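PDB 2NYI: unknown protein from Galdieria sulphuraria, which is of unknown function but carries tandem ACT domains, a fold that in many relatives binds amino acids and regulates enzymes. Local coordinates for residues V122-E127 / M141-A146; S13-I18 / S67-F72; I29-E34 / V51-K56; F6-A11 / I74-A79; S88-E93 / F147-Y152. One frame throughout, in Å; residues are numbered along the deposited sequence.

Contact 1. Residues V122-E127 / M141-A146; sequences VELETE and MGSRVA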
# COMPACT_ATOMS: atom_id res chain seq x y z
N VAL A 122 -7.04 -3.15 -7.36
CA VAL A 122 -5.92 -3.95 -6.90
C VAL A 122 -4.84 -3.06 -6.26
O VAL A 122 -4.21 -3.45 -5.27
CB VAL A 122 -5.31 -4.79 -8.05
CG1 VAL A 122 -4.21 -5.71 -7.52
CG2 VAL A 122 -6.40 -5.61 -8.74
N GLU A 123 -4.64 -1.87 -6.85
CA GLU A 123 -3.64 -0.90 -6.35
C GLU A 123 -4.26 0.46 -6.53
O GLU A 123 -4.99 0.67 -7.49
CB GLU A 123 -2.35 -0.95 -7.20
CG GLU A 123 -1.78 -2.34 -7.50
CD GLU A 123 -0.58 -2.32 -8.47
OE1 GLU A 123 -0.09 -1.23 -8.82
OE2 GLU A 123 -0.14 -3.42 -8.88
N LEU A 124 -3.95 1.41 -5.63
CA LEU A 124 -4.48 2.76 -5.79
C LEU A 124 -3.58 3.74 -5.08
O LEU A 124 -3.16 3.49 -3.95
CB LEU A 124 -5.91 2.86 -5.22
CG LEU A 124 -6.44 4.30 -5.08
CD1 LEU A 124 -6.76 4.81 -6.45
CD2 LEU A 124 -7.66 4.36 -4.19
N GLU A 125 -3.24 4.82 -5.75
CA GLU A 125 -2.70 6.00 -5.06
C GLU A 125 -3.28 7.26 -5.64
O GLU A 125 -3.50 7.36 -6.87
CB GLU A 125 -1.16 6.03 -5.05
CG GLU A 125 -0.46 5.95 -6.40
CD GLU A 125 1.08 5.86 -6.26
OE1 GLU A 125 1.65 6.42 -5.28
OE2 GLU A 125 1.72 5.21 -7.12
N THR A 126 -3.57 8.22 -4.77
CA THR A 126 -3.97 9.54 -5.21
C THR A 126 -3.08 10.57 -4.51
O THR A 126 -2.54 10.32 -3.40
CB THR A 126 -5.50 9.87 -4.95
OG1 THR A 126 -5.70 10.10 -3.56
CG2 THR A 126 -6.43 8.73 -5.39
N GLU A 127 -2.92 11.70 -5.17
CA GLU A 127 -2.18 12.84 -4.60
C GLU A 127 -2.82 14.12 -5.06
O GLU A 127 -3.49 14.15 -6.10
CB GLU A 127 -0.70 12.81 -5.00
CG GLU A 127 -0.42 12.86 -6.47
CD GLU A 127 1.07 12.94 -6.79
OE1 GLU A 127 1.88 13.21 -5.87
OE2 GLU A 127 1.43 12.71 -7.96
N MSE A 141 -4.47 10.51 -9.94
CA MSE A 141 -4.79 9.18 -9.43
C MSE A 141 -4.17 8.13 -10.33
O MSE A 141 -4.24 8.22 -11.54
CB MSE A 141 -6.30 8.98 -9.35
CG MSE A 141 -6.70 7.57 -9.06
SE MSE A 141 -8.62 7.43 -8.88
CE MSE A 141 -8.74 5.87 -9.47
N GLY A 142 -3.54 7.13 -9.72
CA GLY A 142 -3.02 6.01 -10.49
C GLY A 142 -3.52 4.74 -9.84
O GLY A 142 -3.44 4.59 -8.61
N SER A 143 -4.01 3.81 -10.64
CA SER A 143 -4.68 2.66 -10.06
C SER A 143 -4.51 1.44 -10.99
O SER A 143 -4.34 1.59 -12.21
CB SER A 143 -6.17 2.99 -9.91
OG SER A 143 -6.84 2.08 -9.05
N ARG A 144 -4.53 0.25 -10.39
CA ARG A 144 -4.69 -0.98 -11.15
C ARG A 144 -6.04 -1.58 -10.76
O ARG A 144 -6.33 -1.78 -9.57
CB ARG A 144 -3.56 -1.95 -10.86
CG ARG A 144 -3.45 -3.13 -11.81
CD ARG A 144 -2.23 -3.93 -11.38
NE ARG A 144 -1.88 -5.04 -12.25
CZ ARG A 144 -0.82 -5.06 -13.06
NH1 ARG A 144 -0.00 -4.01 -13.12
NH2 ARG A 144 -0.58 -6.13 -13.80
N VAL A 145 -6.86 -1.85 -11.77
CA VAL A 145 -8.21 -2.38 -11.55
C VAL A 145 -8.41 -3.65 -12.38
O VAL A 145 -7.69 -3.87 -13.35
CB VAL A 145 -9.33 -1.33 -11.92
CG1 VAL A 145 -9.15 -0.04 -11.11
CG2 VAL A 145 -9.36 -1.03 -13.45
N ALA A 146 -9.36 -4.48 -11.98
CA ALA A 146 -9.62 -5.74 -12.67
C ALA A 146 -11.10 -5.91 -12.91
O ALA A 146 -11.92 -5.73 -12.00
CB ALA A 146 -9.08 -6.92 -11.87
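Strands 123-127 and 141-146 run antiparallel, their axes 4.5 Å apart at closest approach and 164° between directions. Glu125 and Gly142 form a hydrogen-bonded pair through two nearly straight bonds, Glu125 N to Gly142 O and Gly142 N to Glu125 O, both 2.9 Å. The regular pattern breaks at Arg144, whose carbonyl O takes two donors, Val122 N at 2.7 Å and Glu123 N at 3.2 Å; the second sits on a lone pair in the carbonyl plane. Glu123 O is gripped twice as well, by Arg144 N from above its plane and by Ser143 OG, 2.8 Å away and in plane.

Glu123 and Arg144 lie alongside each other on one face, with Glu123 OE2 against Arg144 CD at 3.3 Å. The carboxylate oxygen stands well out of the guanidinium plane, and no N-H of that group points at it; Arg144 instead forms salt bridges to Glu93 and Glu95. On the other face the selenomethionine Met141 crosses Leu124 obliquely: its CE meets Leu124 CD1 at 3.8 Å, while its CG packs on Thr126 CG2. Thr126 OG1 turns to Ser36 of the second subunit. Val122 and Glu123, both facing Arg144, make this a classic beta bulge, set in the hairpin of strands 120-130 and 137-148 in the second ACT-like sheet, whose outer strand pairs on with the second subunit.

Contact 2. Residues S13-I18 / S67-F72; sequences SDRVGI and SALPGF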
# COMPACT_ATOMS: atom_id res chain seq x y z
N SER A 13 1.18 3.51 13.88
CA SER A 13 1.88 4.75 13.58
C SER A 13 3.26 4.45 13.02
O SER A 13 3.97 3.56 13.52
CB SER A 13 2.02 5.63 14.83
OG SER A 13 0.74 5.86 15.38
N ASP A 14 3.63 5.18 11.98
CA ASP A 14 4.90 4.97 11.30
C ASP A 14 6.11 5.34 12.17
O ASP A 14 6.09 6.32 12.95
CB ASP A 14 4.94 5.74 9.98
CG ASP A 14 6.09 5.30 9.08
OD1 ASP A 14 6.43 4.10 9.08
OD2 ASP A 14 6.65 6.16 8.37
N ARG A 15 7.16 4.55 12.00
CA ARG A 15 8.46 4.83 12.62
C ARG A 15 9.50 4.02 11.87
O ARG A 15 9.17 3.08 11.15
CB ARG A 15 8.44 4.46 14.11
CG ARG A 15 8.17 2.98 14.38
CD ARG A 15 8.75 2.51 15.68
NE ARG A 15 8.34 1.14 16.01
CZ ARG A 15 8.97 0.03 15.63
NH1 ARG A 15 10.08 0.08 14.90
NH2 ARG A 15 8.48 -1.16 16.01
N VAL A 16 10.78 4.38 12.03
CA VAL A 16 11.84 3.61 11.41
C VAL A 16 11.85 2.22 12.05
O VAL A 16 11.64 2.08 13.27
CB VAL A 16 13.21 4.33 11.57
CG1 VAL A 16 14.36 3.41 11.20
CG2 VAL A 16 13.24 5.59 10.69
N GLY A 17 12.06 1.20 11.23
CA GLY A 17 12.33 -0.14 11.75
C GLY A 17 11.15 -1.08 11.86
O GLY A 17 11.29 -2.17 12.40
N ILE A 18 9.97 -0.65 11.41
CA ILE A 18 8.78 -1.54 11.49
C ILE A 18 8.95 -2.79 10.63
O ILE A 18 8.83 -3.93 11.12
CB ILE A 18 7.46 -0.81 11.11
CG1 ILE A 18 7.22 0.36 12.05
CG2 ILE A 18 6.22 -1.83 11.18
CD1 ILE A 18 6.12 1.32 11.54
N SER A 67 4.74 -9.52 19.92
CA SER A 67 5.93 -9.28 20.75
C SER A 67 6.89 -8.28 20.10
O SER A 67 7.41 -7.39 20.79
CB SER A 67 6.68 -10.60 21.05
OG SER A 67 7.90 -10.36 21.75
N ALA A 68 7.10 -8.42 18.79
CA ALA A 68 8.03 -7.58 18.02
C ALA A 68 7.49 -6.17 17.77
O ALA A 68 8.27 -5.22 17.63
CB ALA A 68 8.37 -8.25 16.69
N LEU A 69 6.17 -6.05 17.71
CA LEU A 69 5.47 -4.81 17.30
C LEU A 69 4.39 -4.45 18.31
O LEU A 69 3.20 -4.39 17.97
CB LEU A 69 4.86 -4.97 15.89
CG LEU A 69 5.83 -5.23 14.74
CD1 LEU A 69 5.07 -5.52 13.44
CD2 LEU A 69 6.81 -4.07 14.56
N PRO A 70 4.79 -4.19 19.56
CA PRO A 70 3.76 -3.89 20.57
C PRO A 70 3.00 -2.61 20.20
O PRO A 70 3.58 -1.70 19.61
CB PRO A 70 4.57 -3.73 21.87
CG PRO A 70 5.96 -3.49 21.46
CD PRO A 70 6.15 -4.16 20.12
N GLY A 71 1.71 -2.56 20.47
CA GLY A 71 0.92 -1.39 20.07
C GLY A 71 0.30 -1.44 18.68
O GLY A 71 -0.71 -0.78 18.43
N PHE A 72 0.90 -2.22 17.77
CA PHE A 72 0.41 -2.35 16.39
C PHE A 72 -0.85 -3.20 16.33
O PHE A 72 -1.04 -4.09 17.17
CB PHE A 72 1.49 -2.89 15.44
CG PHE A 72 2.50 -1.85 15.05
CD1 PHE A 72 2.41 -1.22 13.82
CD2 PHE A 72 3.50 -1.47 15.94
CE1 PHE A 72 3.32 -0.23 13.46
CE2 PHE A 72 4.43 -0.48 15.59
CZ PHE A 72 4.32 0.16 14.36
O HOH W 1 6.55 -1.25 18.35
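Ile18 CD1 meets the rim of the Phe72 ring near its plane, 3.5 Å from Phe72 CZ, and this is the tight part of the contact. With Ile18 CG1 beside the backbone N (chi1 -60°), CG2 is left to lie 4.1 Å from Leu69 CD2, so that one isoleucine touches both apolar partners. Ser13 O also approaches Phe72 CZ, at 3.5 Å and obliquely. Trimming Ile18 to an alanine would probably open a gap beside the Phe72 rim and leave that ring freer to turn.

The outer side is looser and polar. Arg15 stretches across it with its guanidinium 89° from the plane of the Phe72 ring, and its NH2 passes Leu69 CD2 at 3.7 Å. No direct hydrogen bond joins the segments; a water takes a bond from Arg15 NH2 at 3.0 Å and gives one to Pro70 O. Arg15 NH1 turns back to Val16 O, and a salt bridge from NH2 to Asp21 ties the arginine to the next helix.

Together the two loops close one end of the first ACT domain: the first leads from strand 4-13 into helix 18-28, the second leaves helix 59-68 for strand 73-78, and Leu69 and Phe72 both rest on Val10 of strand 4-13.

Contact 3. Residues I29-E34 / V51-K56; sequences ISANVE and VSLNAK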
# COMPACT_ATOMS: atom_id res chain seq x y z
N ILE A 29 11.09 -17.37 13.83
CA ILE A 29 10.15 -18.52 13.93
C ILE A 29 10.14 -19.37 12.66
O ILE A 29 9.27 -20.22 12.49
CB ILE A 29 8.69 -18.10 14.31
CG1 ILE A 29 8.08 -17.15 13.25
CG2 ILE A 29 8.63 -17.51 15.73
CD1 ILE A 29 6.56 -16.90 13.41
N SER A 30 11.13 -19.15 11.78
CA SER A 30 11.28 -19.88 10.51
C SER A 30 10.06 -19.75 9.57
O SER A 30 9.68 -20.71 8.87
CB SER A 30 11.64 -21.36 10.74
OG SER A 30 12.80 -21.45 11.55
N ALA A 31 9.44 -18.57 9.57
CA ALA A 31 8.34 -18.27 8.63
C ALA A 31 8.95 -17.56 7.43
O ALA A 31 9.95 -16.85 7.60
CB ALA A 31 7.30 -17.40 9.30
N ASN A 32 8.42 -17.78 6.22
CA ASN A 32 8.95 -17.08 5.04
C ASN A 32 7.93 -16.09 4.47
O ASN A 32 6.74 -16.37 4.44
CB ASN A 32 9.40 -18.06 3.93
CG ASN A 32 10.22 -17.36 2.79
OD1 ASN A 32 11.23 -16.69 3.06
ND2 ASN A 32 9.78 -17.53 1.52
N VAL A 33 8.41 -14.94 4.05
CA VAL A 33 7.58 -13.96 3.35
C VAL A 33 7.42 -14.43 1.89
O VAL A 33 8.40 -14.47 1.15
CB VAL A 33 8.23 -12.55 3.42
CG1 VAL A 33 7.48 -11.57 2.55
CG2 VAL A 33 8.29 -12.04 4.88
N GLU A 34 6.20 -14.80 1.48
CA GLU A 34 5.91 -15.11 0.07
C GLU A 34 5.75 -13.82 -0.74
O GLU A 34 6.27 -13.67 -1.85
CB GLU A 34 4.65 -15.97 -0.07
CG GLU A 34 4.17 -16.16 -1.52
CD GLU A 34 2.89 -17.03 -1.69
OE1 GLU A 34 2.42 -17.66 -0.70
OE2 GLU A 34 2.37 -17.08 -2.83
N VAL A 51 2.48 -15.11 4.29
CA VAL A 51 3.53 -15.71 5.11
C VAL A 51 3.36 -17.22 5.04
O VAL A 51 2.25 -17.72 5.22
CB VAL A 51 3.42 -15.25 6.59
CG1 VAL A 51 4.38 -16.05 7.50
CG2 VAL A 51 3.69 -13.77 6.73
N SER A 52 4.46 -17.93 4.74
CA SER A 52 4.46 -19.40 4.73
C SER A 52 5.08 -19.93 6.01
O SER A 52 6.09 -19.40 6.48
CB SER A 52 5.23 -19.94 3.52
OG SER A 52 4.54 -19.63 2.33
N LEU A 53 4.44 -20.95 6.58
CA LEU A 53 4.93 -21.57 7.80
C LEU A 53 4.60 -23.06 7.77
O LEU A 53 3.52 -23.45 7.32
CB LEU A 53 4.30 -20.90 9.04
CG LEU A 53 4.76 -21.38 10.43
CD1 LEU A 53 6.23 -21.05 10.72
CD2 LEU A 53 3.86 -20.81 11.52
N ASN A 54 5.54 -23.88 8.22
CA ASN A 54 5.28 -25.32 8.38
C ASN A 54 4.45 -25.58 9.64
O ASN A 54 4.95 -26.16 10.61
CB ASN A 54 6.59 -26.11 8.43
CG ASN A 54 7.23 -26.28 7.07
OD1 ASN A 54 6.93 -25.54 6.12
ND2 ASN A 54 8.12 -27.26 6.96
N ALA A 55 3.20 -25.12 9.62
CA ALA A 55 2.30 -25.27 10.75
C ALA A 55 0.85 -25.07 10.33
O ALA A 55 0.57 -24.36 9.36
CB ALA A 55 2.67 -24.31 11.89
N LYS A 56 -0.07 -25.68 11.08
CA LYS A 56 -1.49 -25.71 10.74
C LYS A 56 -2.22 -24.39 11.00
O LYS A 56 -3.06 -23.99 10.21
CB LYS A 56 -2.20 -26.85 11.48
CG LYS A 56 -3.35 -27.46 10.69
CD LYS A 56 -2.86 -28.54 9.75
CE LYS A 56 -3.91 -28.93 8.72
NZ LYS A 56 -3.36 -29.89 7.73
O HOH W 2 8.37 -23.12 8.91
O HOH W 3 7.15 -18.71 0.79
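Ala31 CB and Val51 CG1 meet at 3.7 Å on the face turned to the helices, where the methyl of one segment packs on a single branch of the other. Val51 holds CG1 trans to its own backbone N (chi1 171°), which carries this branch across to Ala31. Leu53 approaches the same methyl from further along the strand: its CD1 lies 4.1 Å from Ala31 CB and touches the backbone just past the helix, 3.6 Å from Ile29 O. Ala31 is thus flanked by two branched side chains, and Leu26 of helix 18-28 touches both Ala31 and Val51.

The side chains of Asn32 and Ser52 point to the other face, where a water rather than a direct bond spans them, accepting from Asn32 ND2 at 3.0 Å and lying 3.2 Å from Ser52 OG. The same ND2 also bonds Asp102 of the second subunit, so the amide faces the dimer interface.

Between these two layers runs the backbone of a hydrogen-bonded antiparallel pair. Asn32 N to Ser52 O and Ser52 N to Asn32 O are both 2.8 Å, with each donor in the plane of the carbonyl it meets. Toward Ser30 and Asn54 the direct pairing ends, and a second water links Ser30 O to Asn54 N; the other way it goes on through Val33 and Val51.

Ser30, with positive phi, is the C-prime residue of a Schellman motif that ends helix 18-28. The contact is therefore the open end of a beta hairpin directly after a helix, the alpha-beta-beta portion of the beta-alpha-beta-beta-alpha-beta ACT fold.

Contact 4. Residues F6-A11 / I74-A79; sequences FVVSVA and ISTRRA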
# COMPACT_ATOMS: atom_id res chain seq x y z
N PHE A 6 -0.49 -17.95 5.16
CA PHE A 6 -1.29 -17.12 6.06
C PHE A 6 -1.25 -15.68 5.53
O PHE A 6 -0.27 -15.28 4.90
CB PHE A 6 -0.72 -17.15 7.48
CG PHE A 6 -0.73 -18.53 8.10
CD1 PHE A 6 -1.83 -18.98 8.80
CD2 PHE A 6 0.35 -19.40 7.90
CE1 PHE A 6 -1.85 -20.29 9.34
CE2 PHE A 6 0.34 -20.69 8.44
CZ PHE A 6 -0.76 -21.13 9.17
N VAL A 7 -2.33 -14.94 5.76
CA VAL A 7 -2.40 -13.52 5.40
C VAL A 7 -2.35 -12.73 6.69
O VAL A 7 -3.13 -12.97 7.62
CB VAL A 7 -3.68 -13.16 4.61
CG1 VAL A 7 -3.54 -11.78 3.98
CG2 VAL A 7 -3.96 -14.22 3.53
N VAL A 8 -1.39 -11.82 6.74
CA VAL A 8 -1.12 -11.00 7.91
C VAL A 8 -1.31 -9.53 7.53
O VAL A 8 -0.81 -9.09 6.49
CB VAL A 8 0.35 -11.22 8.40
CG1 VAL A 8 0.71 -10.27 9.54
CG2 VAL A 8 0.55 -12.67 8.81
N SER A 9 -2.06 -8.79 8.35
CA SER A 9 -2.22 -7.34 8.21
C SER A 9 -1.64 -6.66 9.44
O SER A 9 -1.86 -7.12 10.57
CB SER A 9 -3.71 -6.97 8.09
OG SER A 9 -4.21 -7.28 6.80
N VAL A 10 -0.90 -5.58 9.22
CA VAL A 10 -0.27 -4.81 10.30
C VAL A 10 -0.61 -3.35 10.04
O VAL A 10 -0.43 -2.85 8.91
CB VAL A 10 1.28 -4.99 10.28
CG1 VAL A 10 1.97 -4.12 11.38
CG2 VAL A 10 1.67 -6.46 10.41
N ALA A 11 -1.06 -2.65 11.07
CA ALA A 11 -1.29 -1.21 10.97
C ALA A 11 -0.92 -0.53 12.28
O ALA A 11 -1.14 -1.07 13.37
CB ALA A 11 -2.76 -0.94 10.63
N ILE A 74 -2.58 -5.99 14.56
CA ILE A 74 -2.08 -7.13 13.79
C ILE A 74 -3.15 -8.21 13.72
O ILE A 74 -3.78 -8.53 14.74
CB ILE A 74 -0.81 -7.73 14.45
CG1 ILE A 74 0.34 -6.71 14.51
CG2 ILE A 74 -0.33 -9.02 13.71
CD1 ILE A 74 1.41 -7.08 15.50
N SER A 75 -3.34 -8.79 12.54
CA SER A 75 -4.23 -9.95 12.40
C SER A 75 -3.57 -10.99 11.51
O SER A 75 -2.77 -10.64 10.64
CB SER A 75 -5.61 -9.56 11.87
OG SER A 75 -5.54 -9.10 10.53
N THR A 76 -3.87 -12.26 11.77
CA THR A 76 -3.31 -13.37 11.02
C THR A 76 -4.48 -14.32 10.76
O THR A 76 -5.21 -14.66 11.70
CB THR A 76 -2.21 -14.13 11.86
OG1 THR A 76 -1.17 -13.23 12.24
CG2 THR A 76 -1.59 -15.28 11.07
N ARG A 77 -4.64 -14.77 9.52
CA ARG A 77 -5.65 -15.77 9.18
C ARG A 77 -5.08 -16.69 8.12
O ARG A 77 -4.13 -16.32 7.43
CB ARG A 77 -6.94 -15.13 8.66
CG ARG A 77 -6.77 -14.35 7.37
CD ARG A 77 -8.09 -13.87 6.81
NE ARG A 77 -7.88 -13.07 5.60
CZ ARG A 77 -7.80 -13.56 4.36
NH1 ARG A 77 -7.92 -14.87 4.12
NH2 ARG A 77 -7.61 -12.74 3.35
N ARG A 78 -5.65 -17.89 8.02
CA ARG A 78 -5.27 -18.82 6.96
C ARG A 78 -5.54 -18.13 5.62
O ARG A 78 -6.49 -17.34 5.50
CB ARG A 78 -6.07 -20.13 7.06
CG ARG A 78 -5.24 -21.43 7.14
CD ARG A 78 -3.78 -21.25 6.75
NE ARG A 78 -3.23 -22.28 5.88
CZ ARG A 78 -3.43 -22.33 4.56
NH1 ARG A 78 -4.18 -21.44 3.95
NH2 ARG A 78 -2.87 -23.30 3.84
N ALA A 79 -4.70 -18.41 4.63
CA ALA A 79 -4.90 -17.92 3.27
C ALA A 79 -6.18 -18.51 2.69
O ALA A 79 -6.55 -19.65 3.00
CB ALA A 79 -3.71 -18.27 2.39
O HOH W 4 -5.24 -11.07 8.28
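Backbone hydrogen bonds join Val7 to Arg77 and Ser9 to Ser75, two bonds a pair. Val7 N lies 2.8 Å from Arg77 O. Ser75 N lies 3.0 Å from Ser9 O. The intervening pairs add CA-H...O contacts, such as Val8 CA to Ser75 O at 3.2 Å.

Side-chain packing occupies both faces. Val8 CG2 lies alongside Thr76 CG2, 4.1 Å away, on the side facing helix 59-68. Across the sheet, Val7 CG2 sits over one face of the Arg77 guanidinium, 3.9 Å from Arg77 NH2. At the end of the pairing, in one of two modelled conformers, Arg78 CD lies over a face of the Phe6 ring, a contact that remains tentative. A serine in place of Phe6 would probably open a gap beside Ile61 and Leu53, where the ring now packs.

Polar partners lie mostly across the dimer interface. Arg77 NE and Ser9 OG both meet Asp44 of the second subunit, in a salt bridge and a hydrogen bond, and Arg77 NH2 bonds Gly42 O of that subunit. Within the contact one water joins Val7 O to Ser75 OG. The arrangement is the antiparallel pairing of the first and last strands of the ACT fold, an inner strand with one that is outermost within the chain.

Contact 5. Residues S88-E93 / F147-Y152; sequences SPDTRE and FPFPLY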
# COMPACT_ATOMS: atom_id res chain seq x y z
N SER A 88 -13.84 -14.46 -12.70
CA SER A 88 -14.09 -14.86 -14.08
C SER A 88 -12.76 -15.05 -14.82
O SER A 88 -11.85 -14.23 -14.68
CB SER A 88 -14.95 -13.81 -14.79
OG SER A 88 -15.00 -14.08 -16.18
N PRO A 89 -12.63 -16.16 -15.58
CA PRO A 89 -11.44 -16.31 -16.42
C PRO A 89 -11.28 -15.17 -17.43
O PRO A 89 -10.20 -15.00 -18.00
CB PRO A 89 -11.67 -17.65 -17.14
CG PRO A 89 -13.13 -17.93 -17.01
CD PRO A 89 -13.54 -17.32 -15.71
N ASP A 90 -12.36 -14.40 -17.63
CA ASP A 90 -12.34 -13.25 -18.53
C ASP A 90 -11.90 -11.97 -17.82
O ASP A 90 -11.77 -10.92 -18.45
CB ASP A 90 -13.72 -13.04 -19.14
CG ASP A 90 -14.29 -14.31 -19.72
OD1 ASP A 90 -13.49 -15.20 -20.10
OD2 ASP A 90 -15.53 -14.42 -19.79
N THR A 91 -11.68 -12.04 -16.52
CA THR A 91 -11.10 -10.89 -15.79
C THR A 91 -9.72 -10.56 -16.38
O THR A 91 -8.91 -11.46 -16.63
CB THR A 91 -10.98 -11.19 -14.29
OG1 THR A 91 -12.29 -11.42 -13.76
CG2 THR A 91 -10.35 -10.02 -13.53
N ARG A 92 -9.49 -9.26 -16.60
CA ARG A 92 -8.20 -8.71 -17.03
C ARG A 92 -7.86 -7.50 -16.14
O ARG A 92 -8.76 -6.91 -15.51
CB ARG A 92 -8.23 -8.30 -18.52
CG ARG A 92 -8.40 -9.47 -19.54
CD ARG A 92 -7.25 -10.48 -19.48
NE ARG A 92 -7.44 -11.55 -20.48
CZ ARG A 92 -8.18 -12.64 -20.31
NH1 ARG A 92 -8.83 -12.85 -19.17
NH2 ARG A 92 -8.27 -13.54 -21.30
N GLU A 93 -6.59 -7.14 -16.08
CA GLU A 93 -6.18 -5.99 -15.30
C GLU A 93 -5.89 -4.83 -16.23
O GLU A 93 -5.47 -5.02 -17.39
CB GLU A 93 -5.00 -6.33 -14.41
CG GLU A 93 -5.37 -7.39 -13.39
CD GLU A 93 -4.30 -7.58 -12.31
OE1 GLU A 93 -3.12 -7.33 -12.58
OE2 GLU A 93 -4.67 -8.00 -11.19
N PHE A 147 -11.44 -6.28 -14.15
CA PHE A 147 -12.81 -6.59 -14.51
C PHE A 147 -12.85 -7.42 -15.78
O PHE A 147 -11.86 -7.47 -16.54
CB PHE A 147 -13.65 -5.30 -14.64
CG PHE A 147 -13.12 -4.32 -15.66
CD1 PHE A 147 -13.36 -4.51 -17.02
CD2 PHE A 147 -12.38 -3.20 -15.25
CE1 PHE A 147 -12.88 -3.61 -17.95
CE2 PHE A 147 -11.88 -2.30 -16.17
CZ PHE A 147 -12.14 -2.49 -17.53
N PRO A 148 -13.99 -8.10 -16.03
CA PRO A 148 -14.12 -8.88 -17.27
C PRO A 148 -13.94 -8.01 -18.50
O PRO A 148 -14.63 -6.99 -18.65
CB PRO A 148 -15.56 -9.42 -17.21
CG PRO A 148 -15.87 -9.50 -15.73
CD PRO A 148 -15.17 -8.26 -15.15
N PHE A 149 -13.05 -8.43 -19.40
CA PHE A 149 -12.70 -7.61 -20.56
C PHE A 149 -13.89 -7.18 -21.44
O PHE A 149 -13.82 -6.12 -22.05
CB PHE A 149 -11.59 -8.26 -21.41
CG PHE A 149 -12.03 -9.50 -22.15
CD1 PHE A 149 -12.78 -9.41 -23.33
CD2 PHE A 149 -11.66 -10.76 -21.69
CE1 PHE A 149 -13.20 -10.56 -24.01
CE2 PHE A 149 -12.07 -11.92 -22.37
CZ PHE A 149 -12.84 -11.82 -23.53
N PRO A 150 -14.96 -8.01 -21.53
CA PRO A 150 -16.06 -7.51 -22.39
C PRO A 150 -16.66 -6.17 -21.92
O PRO A 150 -17.31 -5.50 -22.72
CB PRO A 150 -17.12 -8.60 -22.27
CG PRO A 150 -16.34 -9.86 -21.98
CD PRO A 150 -15.25 -9.37 -21.02
N LEU A 151 -16.46 -5.81 -20.66
CA LEU A 151 -16.99 -4.55 -20.10
C LEU A 151 -16.13 -3.32 -20.42
O LEU A 151 -16.51 -2.20 -20.04
CB LEU A 151 -17.15 -4.65 -18.57
CG LEU A 151 -17.97 -5.80 -17.96
CD1 LEU A 151 -18.11 -5.66 -16.44
CD2 LEU A 151 -19.34 -5.92 -18.61
N TYR A 152 -14.99 -3.51 -21.08
CA TYR A 152 -14.02 -2.41 -21.28
C TYR A 152 -14.69 -1.17 -21.88
O TYR A 152 -14.60 -0.09 -21.31
CB TYR A 152 -12.86 -2.85 -22.17
CG TYR A 152 -11.85 -1.75 -22.48
CD1 TYR A 152 -10.95 -1.30 -21.50
CD2 TYR A 152 -11.79 -1.16 -23.74
CE1 TYR A 152 -10.02 -0.29 -21.77
CE2 TYR A 152 -10.86 -0.14 -24.03
CZ TYR A 152 -9.98 0.28 -23.03
OH TYR A 152 -9.05 1.27 -23.28
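Arg92 and Phe147 form the hydrogen-bonded pair where strands 91-99 and 137-148 of the second ACT-like sheet meet at their ends. Arg92 N reaches Phe147 O at 3.0 Å from well above the carbonyl plane, whereas Phe147 N approaches Arg92 O almost head-on. One step outward, Phe149 N donates to Asp90 O, again 3.0 Å, which carries the pairing past Pro148, a residue without an N-H to give.

The side chains of this first shell gather round Phe149. Its CD2 lies over the centre of the Arg92 guanidinium with the two planes 63° apart, so the groups do not stack flat; nearer the backbone, Phe149 CB touches Arg92 CG at 3.9 Å. Asp90 CB packs on Phe149 CE2 at 3.8 Å. The ring gets there with its CG placed between backbone N and carbonyl carbon (chi1 69°).

Further out, a type I turn from Ser88 to Thr91 sets these groups in place. Ser88 OG accepts from Asp90 N in an ST turn, and Ser88 O receives both Thr91 N and Thr91 OG1. What fixes the rotation of the guanidinium is a forked grip: Arg92 NH1 donates in its own plane to Pro89 O at 2.8 Å and to Thr91 O at 2.9 Å.

From the N terminus, strand 4-13 opens contact 4, which closes at 74-79 and brings the first and last strands of the first ACT domain together. Inside that long loop lies contact 2, joining the turns at one end of the domain, and inside contact 2 lies contact 3, a local hairpin closure. Contacts 3 and 4 share a sheet, with Val51 O probably bonded to Phe6 N, while contact 2 abuts contact 4. All three close before contact 5 opens. The chain then forms a second, similar unit: contact 5 encloses contact 1, and the two touch through strand 137-148, which they share. Contacts 1 to 4 also touch the second subunit.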